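Local structure of B12-binding domain-containing protein (6WTE) at residues A[409-423]-A[463-477]. The protein binds cobalamin and a [4Fe-4S] cluster and probably acts as a radical-SAM-family methyltransferase that works by non-radical chemistry. Numbering follows the deposited sequence.
Sequences LGLRLFPYTPMGIEI and FMFDEHGNFRLVCYF
Leu411 and Tyr476 form an antiparallel hydrogen-bonded pair, Leu411 N to Tyr476 O at 2.9 Å and Tyr476 N to Leu411 O at 2.8 Å; the pairing passes through the non-hydrogen-bonded pair Arg412-Cys475, and beyond it Leu413 N donates to Val474 O. That carbonyl is gripped twice, since Arg412 NH1 also reaches Val474 O at 2.9 Å, in the guanidinium plane. Bends at chi2 (-89°) and chi3 (-64°) fold the arginine back past Cys475 SG, laying its guanidinium flat between Leu473 CG, over the centre of one face, and Phe414 CE1, offset toward the rim, over the opposite face. NE forms a salt bridge with Asp72, and a water joins NH2 to Leu413 O. A leucine in place of Arg412 would probably leave Asp72 without its charged mate and Val474 O with one donor fewer. Strand 475-476 pairs with the end of strand 404-412, which lies parallel to 373-380 in the TIM-barrel-like radical SAM core; beyond it, Phe414 touches the cobalamin. Met419 CE sits over one face of the Tyr476 ring, 4.0 Å from its centroid, while Ile423 CD1 approaches Tyr476 CD1 at 3.7 Å. Phe463 receives Pro415 CA over its face, a CH-pi contact.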
loop_
_atom_site.group_PDB
_atom_site.type_symbol
_atom_site.label_atom_id
_atom_site.label_comp_id
_atom_site.label_asym_id
_atom_site.label_seq_id
_atom_site.Cartn_x
_atom_site.Cartn_y
_atom_site.Cartn_z
ATOM N N LEU A 409 -15.105 0.348 6.542
ATOM C CA LEU A 409 -16.114 1.404 6.589
ATOM C C LEU A 409 -15.489 2.755 6.274
ATOM O O LEU A 409 -14.507 3.153 6.913
ATOM C CB LEU A 409 -16.780 1.488 7.967
ATOM C CG LEU A 409 -17.931 0.549 8.299
ATOM C CD1 LEU A 409 -18.254 0.639 9.783
ATOM C CD2 LEU A 409 -19.137 0.935 7.469
ATOM N N GLY A 410 -16.080 3.476 5.330
ATOM C CA GLY A 410 -15.621 4.812 5.005
ATOM C C GLY A 410 -14.419 4.804 4.076
ATOM O O GLY A 410 -13.736 3.796 3.894
ATOM N N LEU A 411 -14.152 5.966 3.477
ATOM C CA LEU A 411 -13.065 6.096 2.511
ATOM C C LEU A 411 -12.247 7.341 2.809
ATOM O O LEU A 411 -12.777 8.456 2.760
ATOM C CB LEU A 411 -13.604 6.164 1.078
ATOM C CG LEU A 411 -12.503 6.343 0.028
ATOM C CD1 LEU A 411 -11.583 5.133 0.026
ATOM C CD2 LEU A 411 -13.073 6.591 -1.353
ATOM N N ARG A 412 -10.957 7.160 3.083
ATOM C CA ARG A 412 -10.040 8.295 3.065
ATOM C C ARG A 412 -9.834 8.753 1.626
ATOM O O ARG A 412 -9.505 7.943 0.752
ATOM C CB ARG A 412 -8.695 7.920 3.697
ATOM C CG ARG A 412 -8.630 8.094 5.205
ATOM C CD ARG A 412 -8.174 9.495 5.603
ATOM N NE ARG A 412 -6.802 9.755 5.171
ATOM C CZ ARG A 412 -6.442 10.727 4.341
ATOM N NH1 ARG A 412 -7.346 11.573 3.856
ATOM N NH2 ARG A 412 -5.166 10.864 4.014
ATOM N N LEU A 413 -10.032 10.051 1.382
ATOM C CA LEU A 413 -9.955 10.622 0.043
ATOM C C LEU A 413 -8.548 11.110 -0.270
ATOM O O LEU A 413 -7.894 11.723 0.571
ATOM C CB LEU A 413 -10.935 11.787 -0.096
ATOM C CG LEU A 413 -12.408 11.396 0.051
ATOM C CD1 LEU A 413 -13.279 12.623 -0.015
ATOM C CD2 LEU A 413 -12.791 10.403 -1.031
ATOM N N PHE A 414 -8.106 10.861 -1.501
ATOM C CA PHE A 414 -6.796 11.260 -1.984
ATOM C C PHE A 414 -6.937 12.001 -3.306
ATOM O O PHE A 414 -7.931 11.822 -4.019
ATOM C CB PHE A 414 -5.882 10.034 -2.138
ATOM C CG PHE A 414 -5.435 9.467 -0.823
ATOM C CD1 PHE A 414 -6.246 8.585 -0.123
ATOM C CD2 PHE A 414 -4.218 9.836 -0.275
ATOM C CE1 PHE A 414 -5.845 8.070 1.097
ATOM C CE2 PHE A 414 -3.810 9.322 0.944
ATOM C CZ PHE A 414 -4.627 8.440 1.629
ATOM N N PRO A 415 -5.978 12.873 -3.636
ATOM C CA PRO A 415 -6.192 13.807 -4.757
ATOM C C PRO A 415 -6.322 13.133 -6.111
ATOM O O PRO A 415 -7.076 13.622 -6.961
ATOM C CB PRO A 415 -4.956 14.719 -4.694
ATOM C CG PRO A 415 -3.940 13.938 -3.905
ATOM C CD PRO A 415 -4.734 13.176 -2.902
ATOM N N TYR A 416 -5.614 12.034 -6.350
ATOM C CA TYR A 416 -5.638 11.432 -7.675
ATOM C C TYR A 416 -6.420 10.131 -7.648
ATOM O O TYR A 416 -5.946 9.087 -8.103
ATOM C CB TYR A 416 -4.214 11.237 -8.187
ATOM C CG TYR A 416 -3.469 12.540 -8.138
ATOM C CD1 TYR A 416 -3.826 13.582 -8.981
ATOM C CD2 TYR A 416 -2.449 12.753 -7.216
ATOM C CE1 TYR A 416 -3.172 14.799 -8.934
ATOM C CE2 TYR A 416 -1.779 13.974 -7.160
ATOM C CZ TYR A 416 -2.153 14.991 -8.021
ATOM O OH TYR A 416 -1.513 16.205 -7.988
ATOM N N THR A 417 -7.616 10.199 -7.087
ATOM C CA THR A 417 -8.600 9.145 -7.193
ATOM C C THR A 417 -9.857 9.733 -7.812
ATOM O O THR A 417 -10.151 10.915 -7.615
ATOM C CB THR A 417 -8.943 8.531 -5.832
ATOM O OG1 THR A 417 -9.598 9.509 -5.011
ATOM C CG2 THR A 417 -7.681 8.040 -5.130
ATOM N N PRO A 418 -10.596 8.953 -8.597
ATOM C CA PRO A 418 -11.842 9.485 -9.160
ATOM C C PRO A 418 -12.775 10.045 -8.097
ATOM O O PRO A 418 -13.415 11.081 -8.334
ATOM C CB PRO A 418 -12.432 8.266 -9.885
ATOM C CG PRO A 418 -11.223 7.456 -10.275
ATOM C CD PRO A 418 -10.263 7.616 -9.132
ATOM N N MET A 419 -12.832 9.416 -6.917
ATOM C CA MET A 419 -13.659 9.930 -5.826
ATOM C C MET A 419 -13.179 11.301 -5.372
ATOM O O MET A 419 -13.973 12.238 -5.246
ATOM C CB MET A 419 -13.661 8.957 -4.645
ATOM C CG MET A 419 -14.644 7.801 -4.776
ATOM S SD MET A 419 -16.350 8.357 -4.603
ATOM C CE MET A 419 -16.465 8.618 -2.831
ATOM N N GLY A 420 -11.879 11.433 -5.095
ATOM C CA GLY A 420 -11.368 12.724 -4.662
ATOM C C GLY A 420 -11.583 13.809 -5.702
ATOM O O GLY A 420 -11.965 14.932 -5.372
ATOM N N ILE A 421 -11.339 13.481 -6.974
ATOM C CA ILE A 421 -11.529 14.441 -8.059
ATOM C C ILE A 421 -12.996 14.842 -8.163
ATOM O O ILE A 421 -13.333 16.029 -8.240
ATOM C CB ILE A 421 -11.012 13.845 -9.382
ATOM C CG1 ILE A 421 -9.493 13.652 -9.325
ATOM C CG2 ILE A 421 -11.443 14.692 -10.563
ATOM C CD1 ILE A 421 -8.941 12.788 -10.450
ATOM N N GLU A 422 -13.894 13.855 -8.161
ATOM C CA GLU A 422 -15.314 14.163 -8.294
ATOM C C GLU A 422 -15.830 14.950 -7.096
ATOM O O GLU A 422 -16.621 15.890 -7.259
ATOM C CB GLU A 422 -16.117 12.873 -8.479
ATOM C CG GLU A 422 -17.623 13.055 -8.374
ATOM C CD GLU A 422 -18.200 13.979 -9.435
ATOM O OE1 GLU A 422 -17.549 14.188 -10.484
ATOM O OE2 GLU A 422 -19.324 14.489 -9.221
ATOM N N ILE A 423 -15.393 14.595 -5.886
ATOM C CA ILE A 423 -15.856 15.325 -4.714
ATOM C C ILE A 423 -15.306 16.748 -4.720
ATOM O O ILE A 423 -16.006 17.698 -4.354
ATOM C CB ILE A 423 -15.496 14.557 -3.434
ATOM C CG1 ILE A 423 -16.408 13.331 -3.317
ATOM C CG2 ILE A 423 -15.649 15.442 -2.217
ATOM C CD1 ILE A 423 -15.975 12.326 -2.288
ATOM N N PHE A 463 -6.282 17.516 0.985
ATOM C CA PHE A 463 -6.905 16.283 1.434
ATOM C C PHE A 463 -6.369 15.803 2.776
ATOM O O PHE A 463 -6.934 14.867 3.354
ATOM C CB PHE A 463 -6.729 15.204 0.366
ATOM C CG PHE A 463 -7.525 15.466 -0.879
ATOM C CD1 PHE A 463 -7.039 16.315 -1.861
ATOM C CD2 PHE A 463 -8.778 14.881 -1.057
ATOM C CE1 PHE A 463 -7.764 16.572 -2.998
ATOM C CE2 PHE A 463 -9.526 15.135 -2.205
ATOM C CZ PHE A 463 -9.019 15.978 -3.180
ATOM N N MET A 464 -5.306 16.424 3.289
ATOM C CA MET A 464 -4.711 16.043 4.563
ATOM C C MET A 464 -4.558 17.197 5.547
ATOM O O MET A 464 -4.482 16.943 6.757
ATOM C CB MET A 464 -3.333 15.407 4.323
ATOM C CG MET A 464 -2.691 14.778 5.541
ATOM S SD MET A 464 -1.339 13.696 5.066
ATOM C CE MET A 464 -2.225 12.383 4.235
ATOM N N PHE A 465 -4.506 18.442 5.079
ATOM C CA PHE A 465 -4.268 19.598 5.927
ATOM C C PHE A 465 -5.318 20.665 5.660
ATOM O O PHE A 465 -5.774 20.832 4.527
ATOM C CB PHE A 465 -2.885 20.213 5.672
ATOM C CG PHE A 465 -1.744 19.255 5.853
ATOM C CD1 PHE A 465 -1.159 19.086 7.097
ATOM C CD2 PHE A 465 -1.230 18.553 4.774
ATOM C CE1 PHE A 465 -0.101 18.215 7.269
ATOM C CE2 PHE A 465 -0.167 17.677 4.938
ATOM C CZ PHE A 465 0.401 17.511 6.188
ATOM N N ASP A 466 -5.684 21.406 6.701
ATOM C CA ASP A 466 -6.576 22.533 6.486
ATOM C C ASP A 466 -5.768 23.771 6.091
ATOM O O ASP A 466 -4.550 23.719 5.903
ATOM C CB ASP A 466 -7.464 22.777 7.713
ATOM C CG ASP A 466 -6.699 23.267 8.941
ATOM O OD1 ASP A 466 -5.503 23.619 8.856
ATOM O OD2 ASP A 466 -7.328 23.306 10.020
ATOM N N GLU A 467 -6.469 24.900 5.960
ATOM C CA GLU A 467 -5.845 26.128 5.478
ATOM C C GLU A 467 -4.770 26.635 6.432
ATOM O O GLU A 467 -3.848 27.338 6.007
ATOM C CB GLU A 467 -6.915 27.202 5.263
ATOM C CG GLU A 467 -7.951 26.874 4.184
ATOM C CD GLU A 467 -9.051 25.925 4.654
ATOM O OE1 GLU A 467 -8.938 25.357 5.765
ATOM O OE2 GLU A 467 -10.044 25.757 3.910
ATOM N N HIS A 468 -4.864 26.292 7.712
ATOM C CA HIS A 468 -3.893 26.735 8.703
ATOM C C HIS A 468 -2.726 25.771 8.861
ATOM O O HIS A 468 -1.841 26.022 9.684
ATOM C CB HIS A 468 -4.580 26.940 10.056
ATOM C CG HIS A 468 -5.704 27.928 10.016
ATOM N ND1 HIS A 468 -7.022 27.563 10.186
ATOM C CD2 HIS A 468 -5.707 29.267 9.816
ATOM C CE1 HIS A 468 -7.789 28.635 10.098
ATOM N NE2 HIS A 468 -7.016 29.683 9.875
ATOM N N GLY A 469 -2.696 24.684 8.097
ATOM C CA GLY A 469 -1.644 23.702 8.216
ATOM C C GLY A 469 -1.892 22.615 9.238
ATOM O O GLY A 469 -1.020 21.761 9.435
ATOM N N ASN A 470 -3.047 22.613 9.894
ATOM C CA ASN A 470 -3.362 21.567 10.854
ATOM C C ASN A 470 -3.799 20.302 10.128
ATOM O O ASN A 470 -4.353 20.358 9.028
ATOM C CB ASN A 470 -4.472 22.024 11.800
ATOM C CG ASN A 470 -4.123 23.308 12.527
ATOM O OD1 ASN A 470 -4.743 24.348 12.307
ATOM N ND2 ASN A 470 -3.129 23.240 13.399
ATOM N N PHE A 471 -3.541 19.151 10.751
ATOM C CA PHE A 471 -4.009 17.893 10.186
ATOM C C PHE A 471 -5.524 17.894 10.082
ATOM O O PHE A 471 -6.230 18.185 11.052
ATOM C CB PHE A 471 -3.546 16.712 11.034
ATOM C CG PHE A 471 -2.158 16.250 10.711
ATOM C CD1 PHE A 471 -1.809 15.923 9.410
ATOM C CD2 PHE A 471 -1.203 16.154 11.706
ATOM C CE1 PHE A 471 -0.529 15.489 9.112
ATOM C CE2 PHE A 471 0.078 15.732 11.413
ATOM C CZ PHE A 471 0.413 15.403 10.117
ATOM N N ARG A 472 -6.018 17.567 8.891
ATOM C CA ARG A 472 -7.449 17.531 8.602
ATOM C C ARG A 472 -7.608 16.515 7.471
ATOM O O ARG A 472 -7.756 16.859 6.295
ATOM C CB ARG A 472 -7.983 18.916 8.233
ATOM C CG ARG A 472 -9.483 19.067 8.396
ATOM C CD ARG A 472 -10.221 18.837 7.091
ATOM N NE ARG A 472 -10.120 19.973 6.179
ATOM C CZ ARG A 472 -9.300 20.019 5.136
ATOM N NH1 ARG A 472 -8.504 19.000 4.880
ATOM N NH2 ARG A 472 -9.279 21.084 4.349
ATOM N N LEU A 473 -7.534 15.237 7.846
ATOM C CA LEU A 473 -7.577 14.138 6.889
ATOM C C LEU A 473 -9.008 13.955 6.407
ATOM O O LEU A 473 -9.906 13.688 7.213
ATOM C CB LEU A 473 -7.052 12.853 7.521
ATOM C CG LEU A 473 -5.535 12.648 7.557
ATOM C CD1 LEU A 473 -4.832 13.749 8.344
ATOM C CD2 LEU A 473 -5.222 11.279 8.151
ATOM N N VAL A 474 -9.214 14.093 5.097
ATOM C CA VAL A 474 -10.547 14.156 4.502
ATOM C C VAL A 474 -11.039 12.754 4.167
ATOM O O VAL A 474 -10.263 11.908 3.702
ATOM C CB VAL A 474 -10.520 15.052 3.253
ATOM C CG1 VAL A 474 -11.848 15.040 2.564
ATOM C CG2 VAL A 474 -10.151 16.478 3.649
ATOM N N CYS A 475 -12.339 12.513 4.391
ATOM C CA CYS A 475 -12.975 11.221 4.157
ATOM C C CYS A 475 -14.318 11.410 3.471
ATOM O O CYS A 475 -14.903 12.496 3.491
ATOM C CB CYS A 475 -13.215 10.457 5.462
ATOM S SG CYS A 475 -11.700 10.135 6.380
ATOM N N TYR A 476 -14.804 10.322 2.878
ATOM C CA TYR A 476 -16.177 10.215 2.410
ATOM C C TYR A 476 -16.861 9.074 3.147
ATOM O O TYR A 476 -16.269 8.008 3.346
ATOM C CB TYR A 476 -16.264 9.952 0.901
ATOM C CG TYR A 476 -17.699 9.828 0.428
ATOM C CD1 TYR A 476 -18.429 10.951 0.069
ATOM C CD2 TYR A 476 -18.330 8.588 0.364
ATOM C CE1 TYR A 476 -19.738 10.856 -0.348
ATOM C CE2 TYR A 476 -19.643 8.477 -0.050
ATOM C CZ TYR A 476 -20.344 9.615 -0.409
ATOM O OH TYR A 476 -21.650 9.507 -0.819
ATOM N N PHE A 477 -18.101 9.313 3.558
ATOM C CA PHE A 477 -18.951 8.283 4.133
ATOM C C PHE A 477 -20.380 8.578 3.708
ATOM O O PHE A 477 -20.860 9.696 3.900
ATOM C CB PHE A 477 -18.828 8.257 5.659
ATOM C CG PHE A 477 -19.436 7.049 6.298
ATOM C CD1 PHE A 477 -19.062 5.771 5.900
ATOM C CD2 PHE A 477 -20.376 7.187 7.306
ATOM C CE1 PHE A 477 -19.620 4.653 6.490
ATOM C CE2 PHE A 477 -20.941 6.067 7.902
ATOM C CZ PHE A 477 -20.561 4.803 7.496
HETATM O O HOH W 1 -5.327 12.471 1.715
#